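Long-range contacts in cutinase-like protein (PDB 2CZQ), which probably hydrolyses carboxylic esters, as a cutinase-like enzyme of the alpha/beta hydrolase fold: residues Val160-Asp165 with Leu181-Asp186; Asn139-Ala144 with Cys168-Gly173; Gly87-Val92 with Gly115-Lys120. One frame throughout, in Å; residues are numbered along the deposited sequence.

The three contacts gather around the loops that follow the parallel strands 108-114 and 157-160 of an alpha/beta hydrolase fold, with helix 86-98 beside them. Contact 3 (87-92 with 115-120) comes first along the chain and closes before the others open. Contacts 2 and 1 then interleave: 139-144, 160-165, 168-173, 181-186. Centres of contacts 2 and 3 lie about 10 Å apart, and contact 1 is about 14 Å from each. The Cys161-Cys168 disulfide joins contact 1 to contact 2. Gly115 joins contact 3 to Val160 of contact 1, and the backbones of Pro117 and His119 join it to contact 2. Contact 1 holds Asp165, the probable acid of a Ser85-His180-Asp165 triad; contacts 2 and 3 adjoin it.

Contact 1 of 3, residues Val160-Asp165 with Leu181-Asp186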
loop_
_atom_site.group_PDB
_atom_site.type_symbol
_atom_site.label_atom_id
_atom_site.label_comp_id
_atom_site.label_asym_id
_atom_site.label_seq_id
_atom_site.Cartn_x
_atom_site.Cartn_y
_atom_site.Cartn_z
ATOM N N VAL A 160 -5.148 0.796 -5.966
ATOM C CA VAL A 160 -4.970 0.694 -7.402
ATOM C C VAL A 160 -5.231 -0.736 -7.848
ATOM O O VAL A 160 -4.549 -1.674 -7.417
ATOM C CB VAL A 160 -3.552 1.146 -7.812
ATOM C CG1 VAL A 160 -3.388 1.121 -9.324
ATOM C CG2 VAL A 160 -3.238 2.531 -7.250
ATOM N N CYS A 161 -6.232 -0.892 -8.704
ATOM C CA CYS A 161 -6.617 -2.198 -9.208
ATOM C C CYS A 161 -6.653 -2.123 -10.718
ATOM O O CYS A 161 -7.470 -1.398 -11.290
ATOM C CB CYS A 161 -7.987 -2.610 -8.665
ATOM S SG CYS A 161 -8.521 -4.231 -9.252
ATOM N N ALA A 162 -5.746 -2.849 -11.364
ATOM C CA ALA A 162 -5.705 -2.905 -12.818
ATOM C C ALA A 162 -6.983 -3.545 -13.326
ATOM O O ALA A 162 -7.428 -4.550 -12.784
ATOM C CB ALA A 162 -4.499 -3.707 -13.281
ATOM N N TYR A 163 -7.574 -2.973 -14.370
ATOM C CA TYR A 163 -8.776 -3.551 -14.944
ATOM C C TYR A 163 -8.520 -5.010 -15.282
ATOM O O TYR A 163 -7.564 -5.344 -15.983
ATOM C CB TYR A 163 -9.200 -2.782 -16.188
ATOM C CG TYR A 163 -10.527 -3.223 -16.749
ATOM C CD1 TYR A 163 -10.618 -4.328 -17.600
ATOM C CD2 TYR A 163 -11.694 -2.544 -16.422
ATOM C CE1 TYR A 163 -11.840 -4.734 -18.121
ATOM C CE2 TYR A 163 -12.922 -2.940 -16.946
ATOM C CZ TYR A 163 -12.985 -4.039 -17.793
ATOM O OH TYR A 163 -14.190 -4.452 -18.319
ATOM N N GLY A 164 -9.379 -5.885 -14.779
ATOM C CA GLY A 164 -9.241 -7.294 -15.070
ATOM C C GLY A 164 -8.232 -8.064 -14.241
ATOM O O GLY A 164 -7.987 -9.231 -14.537
ATOM N N ASP A 165 -7.656 -7.446 -13.209
ATOM C CA ASP A 165 -6.850 -8.180 -12.233
ATOM C C ASP A 165 -7.817 -8.986 -11.366
ATOM O O ASP A 165 -8.575 -8.408 -10.602
ATOM C CB ASP A 165 -6.046 -7.177 -11.394
ATOM C CG ASP A 165 -5.362 -7.804 -10.198
ATOM O OD1 ASP A 165 -5.625 -8.986 -9.878
ATOM O OD2 ASP A 165 -4.523 -7.151 -9.533
ATOM N N LEU A 181 -0.095 -9.350 -12.276
ATOM C CA LEU A 181 1.361 -9.358 -12.303
ATOM C C LEU A 181 1.943 -8.095 -12.947
ATOM O O LEU A 181 3.155 -7.933 -12.996
ATOM C CB LEU A 181 1.867 -10.606 -13.046
ATOM C CG LEU A 181 1.311 -11.952 -12.566
ATOM C CD1 LEU A 181 1.796 -13.086 -13.455
ATOM C CD2 LEU A 181 1.679 -12.224 -11.110
ATOM N N SER A 182 1.076 -7.200 -13.421
ATOM C CA SER A 182 1.473 -6.068 -14.261
ATOM C C SER A 182 2.118 -4.917 -13.496
ATOM O O SER A 182 2.906 -4.153 -14.056
ATOM C CB SER A 182 0.260 -5.546 -15.059
ATOM O OG SER A 182 -0.691 -4.932 -14.190
ATOM N N TYR A 183 1.774 -4.790 -12.219
ATOM C CA TYR A 183 2.068 -3.569 -11.481
ATOM C C TYR A 183 3.525 -3.125 -11.455
ATOM O O TYR A 183 3.773 -1.928 -11.587
ATOM C CB TYR A 183 1.525 -3.626 -10.057
ATOM C CG TYR A 183 0.048 -3.888 -9.988
ATOM C CD1 TYR A 183 -0.878 -2.858 -10.139
ATOM C CD2 TYR A 183 -0.429 -5.173 -9.767
ATOM C CE1 TYR A 183 -2.239 -3.108 -10.069
ATOM C CE2 TYR A 183 -1.786 -5.436 -9.694
ATOM C CZ TYR A 183 -2.688 -4.396 -9.853
ATOM O OH TYR A 183 -4.041 -4.617 -9.778
ATOM N N PRO A 184 4.488 -4.034 -11.247
ATOM C CA PRO A 184 5.889 -3.601 -11.143
ATOM C C PRO A 184 6.357 -2.750 -12.316
ATOM O O PRO A 184 7.169 -1.843 -12.105
ATOM C CB PRO A 184 6.660 -4.921 -11.090
ATOM C CG PRO A 184 5.706 -5.854 -10.429
ATOM C CD PRO A 184 4.367 -5.493 -11.034
ATOM N N SER A 185 5.861 -3.029 -13.516
ATOM C CA SER A 185 6.322 -2.315 -14.697
ATOM C C SER A 185 5.286 -1.396 -15.326
ATOM O O SER A 185 5.559 -0.766 -16.348
ATOM C CB SER A 185 6.890 -3.285 -15.718
ATOM O OG SER A 185 8.180 -3.683 -15.301
ATOM N N ASP A 186 4.114 -1.294 -14.715
ATOM C CA ASP A 186 3.104 -0.394 -15.232
ATOM C C ASP A 186 3.504 1.039 -14.899
ATOM O O ASP A 186 3.622 1.404 -13.727
ATOM C CB ASP A 186 1.743 -0.735 -14.651
ATOM C CG ASP A 186 0.633 0.015 -15.322
ATOM O OD1 ASP A 186 0.616 1.263 -15.236
ATOM O OD2 ASP A 186 -0.260 -0.570 -15.960
#
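Val160 ends strand 157-160 and meets the ring of Tyr183. Its CG1 lies 4.4 Å from Tyr183 CE1, and its carbonyl O is near the same ring carbon. At Cys161 the backbone passes the phenol, with CA 3.6 Å from Tyr183 OH. The cysteine side chain turns the other way, into the disulfide with Cys168. Ala162 gives the first polar bond. Its backbone N donates to Tyr183 OH over 2.9 Å, in a nearly straight line (169°). The methyl of Ala162 rests against the same end of the ring, with CB 3.9 Å from Tyr183 CZ. A type II turn then runs from Ala162 to Asp165, with Gly164 at positive phi, and Asp165 N closes it on Ala162 O. The turn brings the chain back so that Asp165 also reaches the phenol. With CG anti to the backbone N (chi1 170°), its carboxylate extends to Tyr183. Tyr183 OH donates to Asp165 OD2 over a short 2.6 Å, on the anti lone pair. OD2 lies at the ring edge, in plane, while the carboxylate and ring planes are 51° apart. The phenol oxygen is therefore gripped twice, once as acceptor and once as donor.

Asp165 OD2 also accepts from His180 ND1, and OD1 accepts from Val167 N. These bonds fix the rotation of the carboxylate. The pattern is consistent with the acid of a Ser-His-Asp triad, and Tyr183 would then be a second-shell residue that probably positions it. On the other segment, Ser182 OG bonds to Gln179 O. The contact is buried. Val160 and Tyr183 both pack on Val189 of helix 187-200 and on Ile114 of strand 108-114, while helix 178-181 leads directly into the tyrosine's segment.

Contact 2 of 3, residues Asn139-Ala144 with Cys168-Gly173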
loop_
_atom_site.group_PDB
_atom_site.type_symbol
_atom_site.label_atom_id
_atom_site.label_comp_id
_atom_site.label_asym_id
_atom_site.label_seq_id
_atom_site.Cartn_x
_atom_site.Cartn_y
_atom_site.Cartn_z
ATOM N N ASN A 139 -15.222 -5.793 -6.423
ATOM C CA ASN A 139 -14.738 -6.376 -5.186
ATOM C C ASN A 139 -13.608 -7.353 -5.427
ATOM O O ASN A 139 -13.577 -8.039 -6.451
ATOM C CB ASN A 139 -15.874 -7.119 -4.497
ATOM C CG ASN A 139 -16.911 -6.189 -3.925
ATOM O OD1 ASN A 139 -16.583 -5.279 -3.164
ATOM N ND2 ASN A 139 -18.170 -6.401 -4.293
ATOM N N GLY A 140 -12.701 -7.433 -4.459
ATOM C CA GLY A 140 -11.641 -8.417 -4.490
ATOM C C GLY A 140 -12.088 -9.765 -3.955
ATOM O O GLY A 140 -13.203 -9.930 -3.443
ATOM N N LEU A 141 -11.196 -10.740 -4.070
ATOM C CA LEU A 141 -11.492 -12.112 -3.681
ATOM C C LEU A 141 -11.753 -12.297 -2.192
ATOM O O LEU A 141 -12.468 -13.226 -1.805
ATOM C CB LEU A 141 -10.336 -13.023 -4.086
ATOM C CG LEU A 141 -10.155 -13.255 -5.584
ATOM C CD1 LEU A 141 -8.787 -13.830 -5.867
ATOM C CD2 LEU A 141 -11.242 -14.182 -6.129
ATOM N N SER A 142 -11.181 -11.422 -1.366
ATOM C CA SER A 142 -11.147 -11.642 0.077
ATOM C C SER A 142 -11.962 -10.657 0.900
ATOM O O SER A 142 -12.092 -10.838 2.107
ATOM C CB SER A 142 -9.704 -11.621 0.586
ATOM O OG SER A 142 -8.920 -12.627 -0.022
ATOM N N VAL A 143 -12.484 -9.608 0.275
ATOM C CA VAL A 143 -13.119 -8.532 1.025
ATOM C C VAL A 143 -14.291 -9.022 1.884
ATOM O O VAL A 143 -14.500 -8.513 2.983
ATOM C CB VAL A 143 -13.520 -7.344 0.107
ATOM C CG1 VAL A 143 -14.623 -7.730 -0.889
ATOM C CG2 VAL A 143 -13.920 -6.130 0.937
ATOM N N ALA A 144 -15.038 -10.014 1.399
ATOM C CA ALA A 144 -16.216 -10.486 2.124
ATOM C C ALA A 144 -15.888 -10.987 3.526
ATOM O O ALA A 144 -16.653 -10.740 4.459
ATOM C CB ALA A 144 -16.958 -11.550 1.323
ATOM N N CYS A 168 -8.217 -8.313 -7.253
ATOM C CA CYS A 168 -8.923 -7.125 -6.771
ATOM C C CYS A 168 -10.211 -6.816 -7.534
ATOM O O CYS A 168 -11.039 -6.042 -7.048
ATOM C CB CYS A 168 -7.993 -5.901 -6.760
ATOM S SG CYS A 168 -7.212 -5.520 -8.334
ATOM N N ASP A 169 -10.365 -7.432 -8.709
ATOM C CA ASP A 169 -11.464 -7.161 -9.631
ATOM C C ASP A 169 -12.072 -8.490 -10.075
ATOM O O ASP A 169 -11.715 -9.046 -11.123
ATOM C CB ASP A 169 -10.934 -6.370 -10.833
ATOM C CG ASP A 169 -11.979 -6.090 -11.888
ATOM O OD1 ASP A 169 -13.155 -6.500 -11.742
ATOM O OD2 ASP A 169 -11.657 -5.436 -12.905
ATOM N N THR A 170 -12.986 -9.015 -9.266
ATOM C CA THR A 170 -13.621 -10.284 -9.614
ATOM C C THR A 170 -14.726 -10.111 -10.646
ATOM O O THR A 170 -15.245 -11.103 -11.159
ATOM C CB THR A 170 -14.165 -11.038 -8.386
ATOM O OG1 THR A 170 -15.207 -10.266 -7.773
ATOM C CG2 THR A 170 -13.085 -11.231 -7.314
ATOM N N ALA A 171 -15.091 -8.868 -10.958
ATOM C CA ALA A 171 -16.055 -8.621 -12.026
ATOM C C ALA A 171 -15.436 -8.903 -13.393
ATOM O O ALA A 171 -15.972 -9.696 -14.171
ATOM C CB ALA A 171 -16.596 -7.198 -11.953
ATOM N N HIS A 172 -14.299 -8.270 -13.668
ATOM C CA HIS A 172 -13.697 -8.343 -14.994
ATOM C C HIS A 172 -12.509 -9.274 -15.076
ATOM O O HIS A 172 -12.063 -9.595 -16.171
ATOM C CB HIS A 172 -13.252 -6.965 -15.489
ATOM C CG HIS A 172 -14.166 -5.848 -15.101
ATOM N ND1 HIS A 172 -13.774 -4.847 -14.242
ATOM C CD2 HIS A 172 -15.437 -5.556 -15.465
ATOM C CE1 HIS A 172 -14.769 -3.995 -14.078
ATOM N NE2 HIS A 172 -15.788 -4.400 -14.811
ATOM N N GLY A 173 -11.972 -9.665 -13.923
ATOM C CA GLY A 173 -10.777 -10.483 -13.882
ATOM C C GLY A 173 -11.079 -11.941 -13.626
ATOM O O GLY A 173 -12.218 -12.312 -13.348
HETATM O O HOH W 1 -16.388 -7.595 -8.174
HETATM O O HOH W 2 -15.449 -10.631 -5.113
#
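Thr170 meets the backbone of Asn139 and the side chain of Leu141. Its backbone N donates to Asn139 O over 3.0 Å at 165°, nearly along the C=O axis. This backbone bond links the segments directly. The threonine methyl CG2 meets Leu141 at a slant and touches CD2 at 3.7 Å. The same methyl lies by the backbone of Gly140, 3.8 Å from its C atom. Gly140 passes close to Cys168, their CA atoms 3.8 Å apart.

Thr170 OG1 sits between its own backbone N and carbonyl carbon (chi1 64°), with CG2 beside the N. One branch therefore packs on leucine while the other meets water. Two waters bridge the segments through this hydroxyl. The first accepts from Asn139 N and lies 2.9 Å from Thr170 OG1. The second donates to Gly140 O and lies 2.7 Å from Thr170 OG1.

Behind the threonine, Asp169 shapes its loop. Its OD1 accepts from His172 N in an Asx motif, met from above the carboxylate plane. Its OD2 accepts from His172 ND1 over 2.6 Å on the syn lone pair, with the oxygen in the ring plane. The carboxylate is thus held at both oxygens, and OD2 takes a further bond from Gly164 N. Gly173 N returns to Asp169 O. One face of the imidazole has Ala171 CB 4.0 Å above its centre, and the ring also stacks with Tyr163. On the other segment, Asn139 OD1 accepts from Ser121 N.

This is loop packing at the partly buried margin of the fold. The first segment bonds through Gly140 and Ser142 to the loop after strand 108-114, then enters helix 143-146. The second lies in the long connection between strand 157-160 and helix 178-181.

Contact 3 of 3, residues Gly87-Val92 with Gly115-Lys120; sequences GAAATV and GNPDHK
Asn116 holds CG anti to the backbone N (chi1 -178°), which carries its amide over Ala88 and up to Val92. Asp118 turns CG anti to its carbonyl carbon (chi1 -61°) and lays its carboxylate against Ala89. The setting is an alpha/beta hydrolase fold. Helix 86-98, which follows the probable nucleophile elbow at Ser85, packs against the loop leaving strand 108-114.

No hydrogen bond crosses this buried contact. The small alanines let the loop come close, with the CA atoms of Ala88 and Asn116 5.1 Å apart. Ala88 CB touches Asn116 OD1 at 3.7 Å. Pro117 touches both alanines, CD against Ala88 CB and CG against Ala89 CB. Val92 fills the next turn of the helix. Its CG2 meets Asn116 ND2 at 3.8 Å, and its CG1 lies near Asp118 OD2.

Two of the polar atoms have partners elsewhere: Asn116 ND2 bonds to Asp159 OD2, and Asp118 OD1 to Gln146 NE2. The loop forms a type I turn from Asn116 to His119. Inside it is an Asx turn: Asp118 N donates over 2.9 Å to Asn116 OD1, from above the carbonyl plane.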
loop_
_atom_site.group_PDB
_atom_site.type_symbol
_atom_site.label_atom_id
_atom_site.label_comp_id
_atom_site.label_asym_id
_atom_site.label_seq_id
_atom_site.Cartn_x
_atom_site.Cartn_y
_atom_site.Cartn_z
ATOM N N GLY A 87 0.318 -8.718 0.533
ATOM C CA GLY A 87 0.810 -7.582 1.296
ATOM C C GLY A 87 -0.179 -6.437 1.400
ATOM O O GLY A 87 -0.170 -5.696 2.384
ATOM N N ALA A 88 -1.027 -6.279 0.386
ATOM C CA ALA A 88 -2.113 -5.308 0.459
ATOM C C ALA A 88 -3.115 -5.716 1.539
ATOM O O ALA A 88 -3.528 -4.881 2.341
ATOM C CB ALA A 88 -2.797 -5.140 -0.895
ATOM N N ALA A 89 -3.495 -6.992 1.567
ATOM C CA ALA A 89 -4.393 -7.495 2.600
ATOM C C ALA A 89 -3.781 -7.299 3.989
ATOM O O ALA A 89 -4.450 -6.834 4.913
ATOM C CB ALA A 89 -4.729 -8.957 2.353
ATOM N N ALA A 90 -2.498 -7.626 4.134
ATOM C CA ALA A 90 -1.831 -7.438 5.425
ATOM C C ALA A 90 -1.869 -5.976 5.869
ATOM O O ALA A 90 -2.013 -5.677 7.061
ATOM C CB ALA A 90 -0.400 -7.931 5.365
ATOM N N THR A 91 -1.741 -5.070 4.905
ATOM C CA THR A 91 -1.789 -3.637 5.175
ATOM C C THR A 91 -3.192 -3.195 5.586
ATOM O O THR A 91 -3.355 -2.455 6.558
ATOM C CB THR A 91 -1.309 -2.855 3.946
ATOM O OG1 THR A 91 0.045 -3.224 3.637
ATOM C CG2 THR A 91 -1.238 -1.364 4.242
ATOM N N VAL A 92 -4.205 -3.648 4.847
ATOM C CA VAL A 92 -5.594 -3.353 5.185
ATOM C C VAL A 92 -5.901 -3.770 6.626
ATOM O O VAL A 92 -6.500 -3.008 7.386
ATOM C CB VAL A 92 -6.555 -4.041 4.193
ATOM C CG1 VAL A 92 -7.991 -3.993 4.697
ATOM C CG2 VAL A 92 -6.440 -3.401 2.815
ATOM N N GLY A 115 -3.305 -4.463 -6.433
ATOM C CA GLY A 115 -3.761 -5.843 -6.490
ATOM C C GLY A 115 -4.332 -6.339 -5.169
ATOM O O GLY A 115 -4.000 -7.427 -4.700
ATOM N N ASN A 116 -5.207 -5.535 -4.575
ATOM C CA ASN A 116 -5.687 -5.759 -3.216
ATOM C C ASN A 116 -6.783 -6.821 -3.135
ATOM O O ASN A 116 -7.878 -6.598 -3.644
ATOM C CB ASN A 116 -6.228 -4.426 -2.692
ATOM C CG ASN A 116 -6.710 -4.497 -1.267
ATOM O OD1 ASN A 116 -6.419 -5.445 -0.528
ATOM N ND2 ASN A 116 -7.454 -3.472 -0.859
ATOM N N PRO A 117 -6.539 -7.955 -2.472
ATOM C CA PRO A 117 -7.601 -8.954 -2.292
ATOM C C PRO A 117 -8.796 -8.385 -1.524
ATOM O O PRO A 117 -9.906 -8.899 -1.660
ATOM C CB PRO A 117 -6.921 -10.046 -1.461
ATOM C CG PRO A 117 -5.455 -9.864 -1.695
ATOM C CD PRO A 117 -5.280 -8.384 -1.833
ATOM N N ASP A 118 -8.562 -7.338 -0.736
ATOM C CA ASP A 118 -9.606 -6.727 0.084
ATOM C C ASP A 118 -10.257 -5.522 -0.586
ATOM O O ASP A 118 -10.915 -4.720 0.076
ATOM C CB ASP A 118 -9.035 -6.310 1.437
ATOM C CG ASP A 118 -8.501 -7.467 2.222
ATOM O OD1 ASP A 118 -8.881 -8.626 1.907
ATOM O OD2 ASP A 118 -7.706 -7.288 3.168
ATOM N N HIS A 119 -10.077 -5.395 -1.894
ATOM C CA HIS A 119 -10.652 -4.294 -2.652
ATOM C C HIS A 119 -12.171 -4.265 -2.452
ATOM O O HIS A 119 -12.836 -5.294 -2.562
ATOM C CB HIS A 119 -10.255 -4.480 -4.113
ATOM C CG HIS A 119 -10.638 -3.350 -5.005
ATOM N ND1 HIS A 119 -9.764 -2.375 -5.432
ATOM C CD2 HIS A 119 -11.827 -3.068 -5.581
ATOM C CE1 HIS A 119 -10.409 -1.543 -6.236
ATOM N NE2 HIS A 119 -11.660 -1.942 -6.339
ATOM N N LYS A 120 -12.705 -3.086 -2.143
ATOM C CA LYS A 120 -14.119 -2.944 -1.815
ATOM C C LYS A 120 -14.815 -2.014 -2.789
ATOM O O LYS A 120 -14.427 -0.856 -2.932
ATOM C CB LYS A 120 -14.299 -2.418 -0.390
ATOM C CG LYS A 120 -15.757 -2.110 -0.049
ATOM C CD LYS A 120 -15.942 -1.611 1.369
ATOM C CE LYS A 120 -17.293 -0.946 1.562
ATOM N NZ LYS A 120 -18.407 -1.925 1.488
#